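Local coordinates for molybdopterin-guanine dinucleotide biosynthesis protein A (MobA) (Archaeoglobus fulgidus, PDB 3NGW), which probably transfers a nucleotide from GTP in the last step of molybdenum cofactor assembly, giving the guanine dinucleotide form, at residues M22-K27 / E190-M195; W31-Y36 / S56-E61; F43-R46 / Q50-K53; L101-K106 / R167-E172. One frame throughout, in Å; residues are numbered along the deposited sequence.

Interaction 1. Residues M22-K27 / E190-M195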
loop_
_atom_site.group_PDB
_atom_site.type_symbol
_atom_site.label_atom_id
_atom_site.label_comp_id
_atom_site.label_asym_id
_atom_site.label_seq_id
_atom_site.Cartn_x
_atom_site.Cartn_y
_atom_site.Cartn_z
HETATM N N MSE A 22 -3.374 13.623 -11.551
HETATM C CA MSE A 22 -2.276 14.577 -11.694
HETATM C C MSE A 22 -1.944 15.290 -10.397
HETATM O O MSE A 22 -2.744 16.066 -9.886
HETATM C CB MSE A 22 -2.624 15.621 -12.754
HETATM C CG MSE A 22 -2.606 15.081 -14.162
HETATM SE SE MSE A 22 -0.804 14.698 -14.749
HETATM C CE MSE A 22 -0.348 16.484 -15.388
ATOM N N LEU A 23 -0.755 15.027 -9.878
ATOM C CA LEU A 23 -0.313 15.654 -8.648
ATOM C C LEU A 23 0.896 16.508 -8.988
ATOM O O LEU A 23 1.949 15.982 -9.340
ATOM C CB LEU A 23 0.088 14.596 -7.635
ATOM C CG LEU A 23 -0.396 14.769 -6.198
ATOM C CD1 LEU A 23 0.558 14.000 -5.309
ATOM C CD2 LEU A 23 -0.435 16.232 -5.788
ATOM N N CYS A 24 0.741 17.823 -8.890
ATOM C CA CYS A 24 1.824 18.743 -9.196
ATOM C C CYS A 24 2.417 18.455 -10.566
ATOM O O CYS A 24 3.633 18.391 -10.724
ATOM C CB CYS A 24 2.919 18.666 -8.127
ATOM S SG CYS A 24 2.699 19.879 -6.779
ATOM N N GLY A 25 1.539 18.274 -11.550
ATOM C CA GLY A 25 1.975 18.026 -12.913
ATOM C C GLY A 25 2.531 16.649 -13.217
ATOM O O GLY A 25 3.075 16.424 -14.302
ATOM N N LYS A 26 2.398 15.722 -12.276
ATOM C CA LYS A 26 2.904 14.365 -12.474
ATOM C C LYS A 26 1.849 13.352 -12.036
ATOM O O LYS A 26 1.197 13.536 -11.016
ATOM C CB LYS A 26 4.185 14.172 -11.659
ATOM C CG LYS A 26 4.882 12.836 -11.870
ATOM C CD LYS A 26 5.835 12.553 -10.716
ATOM C CE LYS A 26 6.877 13.647 -10.560
ATOM N NZ LYS A 26 7.660 13.502 -9.304
ATOM N N LYS A 27 1.678 12.292 -12.815
ATOM C CA LYS A 27 0.699 11.261 -12.496
ATOM C C LYS A 27 1.037 10.559 -11.183
ATOM O O LYS A 27 2.203 10.480 -10.802
ATOM C CB LYS A 27 0.644 10.232 -13.623
ATOM C CG LYS A 27 0.142 10.779 -14.942
ATOM C CD LYS A 27 -0.012 9.658 -15.962
ATOM C CE LYS A 27 -0.546 10.188 -17.285
ATOM N NZ LYS A 27 -0.764 9.104 -18.289
ATOM N N GLU A 190 -1.862 21.471 -2.534
ATOM C CA GLU A 190 -1.208 22.447 -1.662
ATOM C C GLU A 190 0.038 21.851 -1.018
ATOM O O GLU A 190 1.056 22.522 -0.877
ATOM C CB GLU A 190 -2.162 22.916 -0.556
ATOM C CG GLU A 190 -3.591 23.209 -1.006
ATOM C CD GLU A 190 -4.496 23.689 0.141
ATOM O OE1 GLU A 190 -4.356 23.180 1.282
ATOM O OE2 GLU A 190 -5.361 24.563 -0.110
ATOM N N ILE A 191 -0.054 20.587 -0.626
ATOM C CA ILE A 191 1.057 19.893 0.010
ATOM C C ILE A 191 2.239 19.722 -0.942
ATOM O O ILE A 191 3.363 20.092 -0.603
ATOM C CB ILE A 191 0.612 18.504 0.538
ATOM C CG1 ILE A 191 -0.410 18.691 1.663
ATOM C CG2 ILE A 191 1.807 17.713 1.036
ATOM C CD1 ILE A 191 -1.011 17.405 2.168
ATOM N N CYS A 192 1.994 19.166 -2.128
ATOM C CA CYS A 192 3.075 18.970 -3.088
ATOM C C CYS A 192 3.614 20.309 -3.581
ATOM O O CYS A 192 4.708 20.370 -4.133
ATOM C CB CYS A 192 2.613 18.120 -4.281
ATOM S SG CYS A 192 1.480 18.944 -5.446
ATOM N N SER A 193 2.847 21.379 -3.377
ATOM C CA SER A 193 3.277 22.711 -3.800
ATOM C C SER A 193 4.300 23.283 -2.831
ATOM O O SER A 193 5.335 23.807 -3.244
ATOM C CB SER A 193 2.085 23.664 -3.890
ATOM O OG SER A 193 1.289 23.381 -5.027
ATOM N N LYS A 194 4.004 23.185 -1.541
ATOM C CA LYS A 194 4.910 23.696 -0.522
ATOM C C LYS A 194 6.198 22.873 -0.461
ATOM O O LYS A 194 7.210 23.341 0.057
ATOM C CB LYS A 194 4.218 23.710 0.847
ATOM C CG LYS A 194 5.100 24.201 1.993
ATOM C CD LYS A 194 4.273 24.621 3.201
ATOM C CE LYS A 194 3.420 25.848 2.880
ATOM N NZ LYS A 194 2.615 26.315 4.048
HETATM N N MSE A 195 6.168 21.656 -0.998
HETATM C CA MSE A 195 7.361 20.815 -0.992
HETATM C C MSE A 195 8.406 21.364 -1.960
HETATM O O MSE A 195 8.778 20.701 -2.927
HETATM C CB MSE A 195 7.017 19.374 -1.380
HETATM C CG MSE A 195 6.036 18.682 -0.446
HETATM SE SE MSE A 195 5.935 16.756 -0.773
HETATM C CE MSE A 195 6.672 16.136 0.914
#
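A disulfide joins Cys24, in the tight turn of the β-hairpin 22-27, to Cys192, in the last turn of the C-terminal helix 182-194. The hairpin has a two-residue type I' turn: Leu23 and Lys26 are paired by two backbone bonds, Leu23 N to Lys26 O at 2.7 Å and Lys26 N to Leu23 O at 3.0 Å. Cys24 and Gly25 fill the two central positions with positive phi. This puts Cys24 at the very bend, where its side chain starts out toward the helix. The sulfurs Cys24 SG and Cys192 SG are 2.0 Å apart, and the C-S-S-C torsion of 92° is close to the relaxed right-handed value. On the helix side, SG of Cys192 sits between its backbone N and carbonyl carbon (chi1 72°), a position helices seldom accept; from there it reaches out to the turn. Leu23 lies beside the bridge: its CD2 touches Cys192 SG at 3.3 Å, and its side chain also touches Ala188 and Glu189 of the same helix and Pro94 and Phe95. Ser193 only skirts the bond, with its N 3.7 Å from Cys24 SG and its OG hydrogen-bonded back to Glu189 O. The carboxylate of Glu189 also accepts the backbone N-H of Cys24, a polar tie one helical turn before the covalent one. As the bridge links residues 168 positions apart, it fastens the end of the C-terminal helix to the first part of the fold covalently and should reduce the conformational freedom of the unfolded chain.

Interaction 2. Residues W31-Y36 / S56-E61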
loop_
_atom_site.group_PDB
_atom_site.type_symbol
_atom_site.label_atom_id
_atom_site.label_comp_id
_atom_site.label_asym_id
_atom_site.label_seq_id
_atom_site.Cartn_x
_atom_site.Cartn_y
_atom_site.Cartn_z
ATOM N N TRP A 31 4.615 9.041 -9.390
ATOM C CA TRP A 31 5.034 9.455 -8.062
ATOM C C TRP A 31 5.578 8.269 -7.270
ATOM O O TRP A 31 6.673 8.341 -6.720
ATOM C CB TRP A 31 3.862 10.050 -7.292
ATOM C CG TRP A 31 3.772 11.535 -7.355
ATOM C CD1 TRP A 31 3.282 12.298 -8.383
ATOM C CD2 TRP A 31 4.174 12.452 -6.329
ATOM N NE1 TRP A 31 3.355 13.637 -8.056
ATOM C CE2 TRP A 31 3.901 13.757 -6.807
ATOM C CE3 TRP A 31 4.745 12.296 -5.058
ATOM C CZ2 TRP A 31 4.175 14.901 -6.044
ATOM C CZ3 TRP A 31 5.017 13.437 -4.300
ATOM C CH2 TRP A 31 4.735 14.722 -4.800
ATOM N N VAL A 32 4.803 7.185 -7.204
ATOM C CA VAL A 32 5.215 5.996 -6.459
ATOM C C VAL A 32 6.319 5.221 -7.176
ATOM O O VAL A 32 7.135 4.565 -6.538
ATOM C CB VAL A 32 3.998 5.061 -6.152
ATOM C CG1 VAL A 32 2.996 5.804 -5.274
ATOM C CG2 VAL A 32 3.328 4.598 -7.440
ATOM N N LEU A 33 6.346 5.313 -8.499
ATOM C CA LEU A 33 7.370 4.654 -9.293
ATOM C C LEU A 33 8.719 5.207 -8.835
ATOM O O LEU A 33 9.607 4.448 -8.448
ATOM C CB LEU A 33 7.136 4.950 -10.775
ATOM C CG LEU A 33 6.932 3.814 -11.786
ATOM C CD1 LEU A 33 6.344 2.587 -11.138
ATOM C CD2 LEU A 33 6.019 4.313 -12.914
ATOM N N GLU A 34 8.855 6.534 -8.857
ATOM C CA GLU A 34 10.081 7.216 -8.426
ATOM C C GLU A 34 10.444 6.931 -6.983
ATOM O O GLU A 34 11.584 6.602 -6.673
ATOM C CB GLU A 34 9.927 8.735 -8.542
ATOM C CG GLU A 34 10.067 9.301 -9.921
ATOM C CD GLU A 34 9.765 10.799 -9.966
ATOM O OE1 GLU A 34 10.178 11.528 -9.038
ATOM O OE2 GLU A 34 9.130 11.242 -10.945
ATOM N N LYS A 35 9.458 7.088 -6.105
ATOM C CA LYS A 35 9.647 6.907 -4.667
ATOM C C LYS A 35 10.109 5.519 -4.208
ATOM O O LYS A 35 10.902 5.411 -3.275
ATOM C CB LYS A 35 8.351 7.288 -3.934
ATOM C CG LYS A 35 8.397 7.070 -2.427
ATOM C CD LYS A 35 7.050 7.310 -1.755
ATOM C CE LYS A 35 6.726 8.785 -1.583
ATOM N NZ LYS A 35 6.462 9.443 -2.879
ATOM N N TYR A 36 9.639 4.472 -4.880
ATOM C CA TYR A 36 9.956 3.106 -4.498
ATOM C C TYR A 36 10.917 2.366 -5.414
ATOM O O TYR A 36 11.223 1.194 -5.169
ATOM C CB TYR A 36 8.653 2.299 -4.386
ATOM C CG TYR A 36 7.653 2.878 -3.405
ATOM C CD1 TYR A 36 7.923 2.903 -2.031
ATOM C CD2 TYR A 36 6.462 3.441 -3.853
ATOM C CE1 TYR A 36 7.024 3.481 -1.127
ATOM C CE2 TYR A 36 5.560 4.022 -2.965
ATOM C CZ TYR A 36 5.848 4.042 -1.605
ATOM O OH TYR A 36 4.967 4.641 -0.736
ATOM N N SER A 56 3.579 -1.680 -20.243
ATOM C CA SER A 56 3.947 -1.214 -21.570
ATOM C C SER A 56 4.282 0.274 -21.478
ATOM O O SER A 56 4.770 0.870 -22.431
ATOM C CB SER A 56 2.815 -1.462 -22.579
ATOM O OG SER A 56 1.620 -0.799 -22.200
ATOM N N ARG A 57 4.037 0.869 -20.314
ATOM C CA ARG A 57 4.339 2.279 -20.113
ATOM C C ARG A 57 5.612 2.474 -19.303
ATOM O O ARG A 57 6.403 3.370 -19.583
ATOM C CB ARG A 57 3.177 2.984 -19.398
ATOM C CG ARG A 57 2.098 3.522 -20.326
ATOM C CD ARG A 57 0.804 3.852 -19.587
ATOM N NE ARG A 57 0.965 4.908 -18.594
ATOM C CZ ARG A 57 0.019 5.283 -17.736
ATOM N NH1 ARG A 57 -1.165 4.682 -17.748
ATOM N NH2 ARG A 57 0.258 6.254 -16.860
ATOM N N TYR A 58 5.814 1.622 -18.308
ATOM C CA TYR A 58 6.965 1.738 -17.427
ATOM C C TYR A 58 7.679 0.409 -17.226
ATOM O O TYR A 58 7.048 -0.643 -17.181
ATOM C CB TYR A 58 6.499 2.251 -16.068
ATOM C CG TYR A 58 5.584 3.447 -16.152
ATOM C CD1 TYR A 58 6.071 4.685 -16.529
ATOM C CD2 TYR A 58 4.230 3.341 -15.855
ATOM C CE1 TYR A 58 5.234 5.788 -16.609
ATOM C CE2 TYR A 58 3.379 4.447 -15.932
ATOM C CZ TYR A 58 3.886 5.661 -16.308
ATOM O OH TYR A 58 3.076 6.767 -16.402
ATOM N N GLU A 59 8.998 0.476 -17.098
ATOM C CA GLU A 59 9.822 -0.694 -16.871
ATOM C C GLU A 59 9.867 -0.924 -15.360
ATOM O O GLU A 59 10.715 -0.354 -14.666
ATOM C CB GLU A 59 11.232 -0.427 -17.373
ATOM C CG GLU A 59 12.104 -1.648 -17.530
ATOM C CD GLU A 59 12.017 -2.222 -18.929
ATOM O OE1 GLU A 59 10.933 -2.742 -19.285
ATOM O OE2 GLU A 59 13.028 -2.144 -19.674
ATOM N N ALA A 60 8.941 -1.734 -14.851
ATOM C CA ALA A 60 8.870 -2.050 -13.423
ATOM C C ALA A 60 8.186 -3.398 -13.302
ATOM O O ALA A 60 7.662 -3.911 -14.280
ATOM C CB ALA A 60 8.073 -0.978 -12.675
ATOM N N GLU A 61 8.198 -3.975 -12.111
ATOM C CA GLU A 61 7.581 -5.273 -11.893
ATOM C C GLU A 61 6.093 -5.127 -11.522
ATOM O O GLU A 61 5.763 -4.718 -10.411
ATOM C CB GLU A 61 8.357 -5.996 -10.782
ATOM C CG GLU A 61 7.842 -7.380 -10.394
ATOM C CD GLU A 61 8.646 -8.518 -11.013
ATOM O OE1 GLU A 61 8.731 -8.577 -12.256
ATOM O OE2 GLU A 61 9.183 -9.355 -10.254
#
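Leu33, near the end of helix 28-36, faces Ala60 in the irregular loop between helix 48-55 and strand 62-63, with 8.0 Å between Leu33 CA and Ala60 CA. At that spacing the backbones do not meet, and side chains alone bridge the gap. Those of Leu33, Tyr58 and Ala60 all start out across it. One methyl of Leu33, CD2, stands over a face of the Tyr58 ring as a CH-π contact, 3.6 Å from the ring centroid and 19° off the normal; its closest ring atom is Tyr58 CG, at 3.4 Å. The other methyl, CD1, approaches Ala60 CB at 4.2 Å, so the two methyls of Leu33 reach Tyr58 and Ala60 separately. The Tyr58 ring is sandwiched, for CB of Arg57 lies 3.7 Å above its opposite face. With CG beside the backbone N (chi1 -48°), Tyr58 turns a ring face to Leu33, and it also touches Ile29 of helix 28-36. Its hydroxyl OH accepts a bond from Arg57 NH2 at 2.9 Å, with an angle of 152° at the hydrogen. The same OH is hydrogen-bonded to Glu30 of helix 28-36, and Arg57 NH1 forms a salt bridge with Glu20. The ring is thus packed on both faces and its hydroxyl tied at the tip, an apolar face receiving the leucine methyl while the polar end joins a charged network at the surface.

Interaction 3. Residues F43-R46 / Q50-K53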
loop_
_atom_site.group_PDB
_atom_site.type_symbol
_atom_site.label_atom_id
_atom_site.label_comp_id
_atom_site.label_asym_id
_atom_site.label_seq_id
_atom_site.Cartn_x
_atom_site.Cartn_y
_atom_site.Cartn_z
ATOM N N PHE A 43 4.611 -3.715 -8.056
ATOM C CA PHE A 43 3.411 -2.906 -8.070
ATOM C C PHE A 43 2.262 -3.860 -8.340
ATOM O O PHE A 43 2.203 -4.495 -9.396
ATOM C CB PHE A 43 3.533 -1.843 -9.151
ATOM C CG PHE A 43 4.618 -0.846 -8.879
ATOM C CD1 PHE A 43 4.354 0.316 -8.156
ATOM C CD2 PHE A 43 5.924 -1.101 -9.283
ATOM C CE1 PHE A 43 5.388 1.217 -7.838
ATOM C CE2 PHE A 43 6.962 -0.220 -8.975
ATOM C CZ PHE A 43 6.695 0.942 -8.249
ATOM N N VAL A 44 1.367 -3.974 -7.363
ATOM C CA VAL A 44 0.233 -4.881 -7.455
ATOM C C VAL A 44 -0.998 -4.253 -8.093
ATOM O O VAL A 44 -1.640 -3.375 -7.516
ATOM C CB VAL A 44 -0.146 -5.414 -6.065
ATOM C CG1 VAL A 44 -1.192 -6.523 -6.202
ATOM C CG2 VAL A 44 1.101 -5.923 -5.358
ATOM N N CYS A 45 -1.316 -4.725 -9.292
ATOM C CA CYS A 45 -2.454 -4.236 -10.061
ATOM C C CYS A 45 -3.718 -5.010 -9.732
ATOM O O CYS A 45 -3.653 -6.108 -9.177
ATOM C CB CYS A 45 -2.157 -4.364 -11.555
ATOM S SG CYS A 45 -0.593 -3.608 -12.033
ATOM N N ARG A 46 -4.868 -4.450 -10.091
ATOM C CA ARG A 46 -6.147 -5.109 -9.823
ATOM C C ARG A 46 -6.358 -6.350 -10.680
ATOM O O ARG A 46 -7.091 -7.256 -10.288
ATOM C CB ARG A 46 -7.297 -4.131 -10.037
ATOM C CG ARG A 46 -7.290 -3.488 -11.386
ATOM C CD ARG A 46 -8.489 -2.607 -11.569
ATOM N NE ARG A 46 -8.332 -1.841 -12.792
ATOM C CZ ARG A 46 -7.792 -0.629 -12.855
ATOM N NH1 ARG A 46 -7.366 -0.023 -11.752
ATOM N NH2 ARG A 46 -7.649 -0.040 -14.035
ATOM N N GLN A 50 -4.550 -4.473 -16.237
ATOM C CA GLN A 50 -3.901 -3.257 -15.774
ATOM C C GLN A 50 -2.377 -3.427 -15.799
ATOM O O GLN A 50 -1.647 -2.518 -16.187
ATOM C CB GLN A 50 -4.370 -2.905 -14.354
ATOM C CG GLN A 50 -3.610 -1.729 -13.751
ATOM C CD GLN A 50 -4.155 -1.284 -12.426
ATOM O OE1 GLN A 50 -4.495 -2.104 -11.577
ATOM N NE2 GLN A 50 -4.229 0.027 -12.229
ATOM N N ALA A 51 -1.900 -4.595 -15.384
ATOM C CA ALA A 51 -0.468 -4.872 -15.376
ATOM C C ALA A 51 0.076 -4.730 -16.786
ATOM O O ALA A 51 1.164 -4.195 -16.988
ATOM C CB ALA A 51 -0.201 -6.283 -14.851
ATOM N N GLU A 52 -0.673 -5.214 -17.771
ATOM C CA GLU A 52 -0.218 -5.104 -19.151
ATOM C C GLU A 52 -0.174 -3.648 -19.605
ATOM O O GLU A 52 0.782 -3.232 -20.257
ATOM C CB GLU A 52 -1.117 -5.907 -20.096
ATOM C CG GLU A 52 -0.827 -7.396 -20.149
ATOM C CD GLU A 52 -1.692 -8.105 -21.181
ATOM O OE1 GLU A 52 -1.638 -7.707 -22.368
ATOM O OE2 GLU A 52 -2.425 -9.053 -20.815
ATOM N N LYS A 53 -1.195 -2.870 -19.261
ATOM C CA LYS A 53 -1.208 -1.468 -19.666
ATOM C C LYS A 53 -0.107 -0.674 -18.973
ATOM O O LYS A 53 0.555 0.149 -19.595
ATOM C CB LYS A 53 -2.577 -0.837 -19.401
ATOM C CG LYS A 53 -3.680 -1.437 -20.271
ATOM C CD LYS A 53 -5.087 -1.009 -19.844
ATOM C CE LYS A 53 -6.152 -1.697 -20.701
ATOM N NZ LYS A 53 -7.557 -1.416 -20.281
#
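Arg46 and Gln50 cross at about a right angle, the amide of the glutamine laid over one face of the guanidinium with the two planes 37° apart. Gln50 CD is 3.5 Å above the guanidinium plane, toward its rim. The amide nitrogen NE2 of Gln50 is 3.2 Å from Arg46 NH1, but both are donors and no bond joins them. The amide is held chiefly through its oxygen: Arg46 N donates to Gln50 OE1 at 2.8 Å with a straight N-H (166°), approaching nearly along the C=O axis. With CG anti to the backbone N (chi1 174°) and an extended chain beyond, Gln50 reaches from the helix to the backbone of Arg46. The guanidinium goes on to a salt bridge with Glu17 through NH2 and a hydrogen bond from NH1 to Gly8 O; Gln50 NE2 has a weak bond to Val7 O. With an alanine in place of Gln50, the backbone N-H of Arg46 would probably lose its acceptor, and a gap would open against the guanidinium face that the amide covers. Just before Arg46, SG of Cys45 rests on Ala51, 3.6 Å from Ala51 CA and 3.9 Å from Ala51 CB. The contact closes the first half of the β-α-β unit formed by strand 40-44, helix 48-55 and strand 62-63. Cys45 and Ala51 both pack on Phe62 of the second strand, and the Arg46-Gln50 pair faces the loop after strand 2-6.

Interaction 4. Residues L101-K106 / R167-E172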
loop_
_atom_site.group_PDB
_atom_site.type_symbol
_atom_site.label_atom_id
_atom_site.label_comp_id
_atom_site.label_asym_id
_atom_site.label_seq_id
_atom_site.Cartn_x
_atom_site.Cartn_y
_atom_site.Cartn_z
ATOM N N LEU A 101 8.669 3.617 6.163
ATOM C CA LEU A 101 8.568 2.243 5.675
ATOM C C LEU A 101 9.718 1.388 6.174
ATOM O O LEU A 101 9.513 0.278 6.669
ATOM C CB LEU A 101 8.530 2.218 4.143
ATOM C CG LEU A 101 7.157 2.488 3.510
ATOM C CD1 LEU A 101 7.294 2.638 2.010
ATOM C CD2 LEU A 101 6.213 1.340 3.845
ATOM N N GLU A 102 10.930 1.908 6.034
ATOM C CA GLU A 102 12.117 1.192 6.471
ATOM C C GLU A 102 11.937 0.776 7.937
ATOM O O GLU A 102 12.201 -0.365 8.313
ATOM C CB GLU A 102 13.351 2.087 6.310
ATOM C CG GLU A 102 14.596 1.335 5.876
ATOM C CD GLU A 102 14.988 1.607 4.430
ATOM O OE1 GLU A 102 15.514 0.676 3.774
ATOM O OE2 GLU A 102 14.790 2.752 3.956
ATOM N N HIS A 103 11.468 1.704 8.762
ATOM C CA HIS A 103 11.254 1.407 10.171
ATOM C C HIS A 103 10.230 0.281 10.345
ATOM O O HIS A 103 10.492 -0.701 11.039
ATOM C CB HIS A 103 10.780 2.661 10.905
ATOM C CG HIS A 103 10.601 2.468 12.378
ATOM N ND1 HIS A 103 11.642 2.134 13.221
ATOM C CD2 HIS A 103 9.498 2.551 13.160
ATOM C CE1 HIS A 103 11.187 2.018 14.454
ATOM N NE2 HIS A 103 9.888 2.266 14.445
ATOM N N LEU A 104 9.069 0.423 9.704
ATOM C CA LEU A 104 8.016 -0.582 9.797
ATOM C C LEU A 104 8.501 -1.985 9.442
ATOM O O LEU A 104 8.182 -2.948 10.143
ATOM C CB LEU A 104 6.833 -0.195 8.899
ATOM C CG LEU A 104 6.029 1.027 9.359
ATOM C CD1 LEU A 104 4.899 1.327 8.384
ATOM C CD2 LEU A 104 5.469 0.758 10.761
ATOM N N TYR A 105 9.274 -2.098 8.364
ATOM C CA TYR A 105 9.796 -3.387 7.913
ATOM C C TYR A 105 10.731 -4.007 8.938
ATOM O O TYR A 105 10.574 -5.168 9.327
ATOM C CB TYR A 105 10.557 -3.230 6.601
ATOM C CG TYR A 105 10.853 -4.545 5.930
ATOM C CD1 TYR A 105 9.833 -5.287 5.347
ATOM C CD2 TYR A 105 12.152 -5.053 5.881
ATOM C CE1 TYR A 105 10.093 -6.506 4.730
ATOM C CE2 TYR A 105 12.428 -6.278 5.264
ATOM C CZ TYR A 105 11.390 -6.999 4.689
ATOM O OH TYR A 105 11.630 -8.210 4.074
ATOM N N LYS A 106 11.713 -3.225 9.365
ATOM C CA LYS A 106 12.695 -3.682 10.341
ATOM C C LYS A 106 11.987 -4.120 11.618
ATOM O O LYS A 106 12.190 -5.234 12.098
ATOM C CB LYS A 106 13.684 -2.552 10.647
ATOM C CG LYS A 106 14.874 -2.974 11.486
ATOM C CD LYS A 106 15.716 -1.769 11.893
ATOM C CE LYS A 106 14.969 -0.878 12.892
ATOM N NZ LYS A 106 15.804 0.264 13.378
ATOM N N ARG A 167 6.547 9.616 14.397
ATOM C CA ARG A 167 6.772 11.043 14.157
ATOM C C ARG A 167 8.252 11.419 14.057
ATOM O O ARG A 167 8.603 12.454 13.479
ATOM C CB ARG A 167 6.095 11.888 15.241
ATOM C CG ARG A 167 4.581 11.985 15.106
ATOM C CD ARG A 167 3.997 12.937 16.136
ATOM N NE ARG A 167 2.544 13.091 16.018
ATOM C CZ ARG A 167 1.928 13.737 15.030
ATOM N NH1 ARG A 167 2.632 14.299 14.057
ATOM N NH2 ARG A 167 0.603 13.830 15.022
ATOM N N LYS A 168 9.117 10.582 14.620
ATOM C CA LYS A 168 10.552 10.831 14.568
ATOM C C LYS A 168 11.056 10.652 13.135
ATOM O O LYS A 168 12.148 11.102 12.785
ATOM C CB LYS A 168 11.295 9.880 15.516
ATOM C CG LYS A 168 10.881 8.420 15.380
ATOM C CD LYS A 168 11.631 7.504 16.342
ATOM C CE LYS A 168 13.118 7.444 16.019
ATOM N NZ LYS A 168 13.827 6.367 16.779
ATOM N N PHE A 169 10.244 10.004 12.307
ATOM C CA PHE A 169 10.597 9.761 10.916
ATOM C C PHE A 169 9.735 10.627 10.023
ATOM O O PHE A 169 10.107 10.921 8.891
ATOM C CB PHE A 169 10.364 8.295 10.563
ATOM C CG PHE A 169 11.112 7.334 11.436
ATOM C CD1 PHE A 169 12.505 7.283 11.406
ATOM C CD2 PHE A 169 10.425 6.458 12.274
ATOM C CE1 PHE A 169 13.205 6.368 12.196
ATOM C CE2 PHE A 169 11.112 5.542 13.069
ATOM C CZ PHE A 169 12.506 5.494 13.030
ATOM N N ASP A 170 8.578 11.026 10.544
ATOM C CA ASP A 170 7.639 11.859 9.804
ATOM C C ASP A 170 6.944 12.842 10.742
ATOM O O ASP A 170 5.943 12.506 11.375
ATOM C CB ASP A 170 6.601 10.977 9.108
ATOM C CG ASP A 170 5.705 11.759 8.171
ATOM O OD1 ASP A 170 4.879 11.128 7.488
ATOM O OD2 ASP A 170 5.825 13.001 8.117
ATOM N N LYS A 171 7.489 14.055 10.821
ATOM C CA LYS A 171 6.968 15.122 11.682
ATOM C C LYS A 171 5.451 15.276 11.707
ATOM O O LYS A 171 4.834 15.224 12.771
ATOM C CB LYS A 171 7.585 16.468 11.278
ATOM C CG LYS A 171 8.896 16.831 11.980
ATOM C CD LYS A 171 8.659 17.610 13.284
ATOM C CE LYS A 171 8.041 18.993 13.033
ATOM N NZ LYS A 171 7.861 19.786 14.286
ATOM N N GLU A 172 4.858 15.481 10.536
ATOM C CA GLU A 172 3.416 15.674 10.435
ATOM C C GLU A 172 2.656 14.414 10.025
ATOM O O GLU A 172 1.459 14.469 9.734
ATOM C CB GLU A 172 3.124 16.793 9.437
ATOM C CG GLU A 172 3.916 18.064 9.698
ATOM C CD GLU A 172 3.960 18.992 8.491
ATOM O OE1 GLU A 172 4.595 20.065 8.591
ATOM O OE2 GLU A 172 3.367 18.651 7.442
#
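One face of the His103 imidazole carries CE2 of Phe169, offset toward the rim, while a face of the Phe169 ring is covered by Lys168 CG, 3.6 Å above its plane. The two rings are inclined at 39° with centroids 4.5 Å apart, an oblique pair. It joins helix 98-111, which packs against the central sheet of this Rossmann-like α/β fold, to the loop running from strand 158-162 to helix 182-194. The first torsion of His103 (chi1 -177°) extends the imidazole away from the backbone N, toward the loop. Its NE2 is hydrogen-bonded to Tyr161 OH on strand 158-162, which probably sets the rotation of the ring. Replacing His103 by an alanine would probably leave Tyr161 OH without this partner and uncover the end of the Phe169 ring. Phe169 also lies on Glu99 and Val100, one turn earlier in the helix. Two residues before Phe169, Arg167 turns away from the helix, and its NH1 reaches Lys171 O at 2.7 Å, a weak bond bent to 124° at the hydrogen.

Interaction 1 encloses the other three along the chain. Its hairpin runs straight into the helix of interaction 2, and the two meet where Trp31 NE1 lies 3.0 Å from Leu23 O and Lys26 pairs with Glu34. Interactions 2 and 3 have centres about 11 Å apart: Glu61 O is 2.8 Å from Phe43 N, and the Phe43 ring packs against Leu33 and Ala60. Interaction 4, its centre about 22 Å from that of interaction 2, touches it through Tyr36 and Leu101. Leu23 is too far for metal contact, its side chain about 9 Å from that of Asp184, seen to bind calcium though not in this model, and about 13 Å from a bound calcium ion.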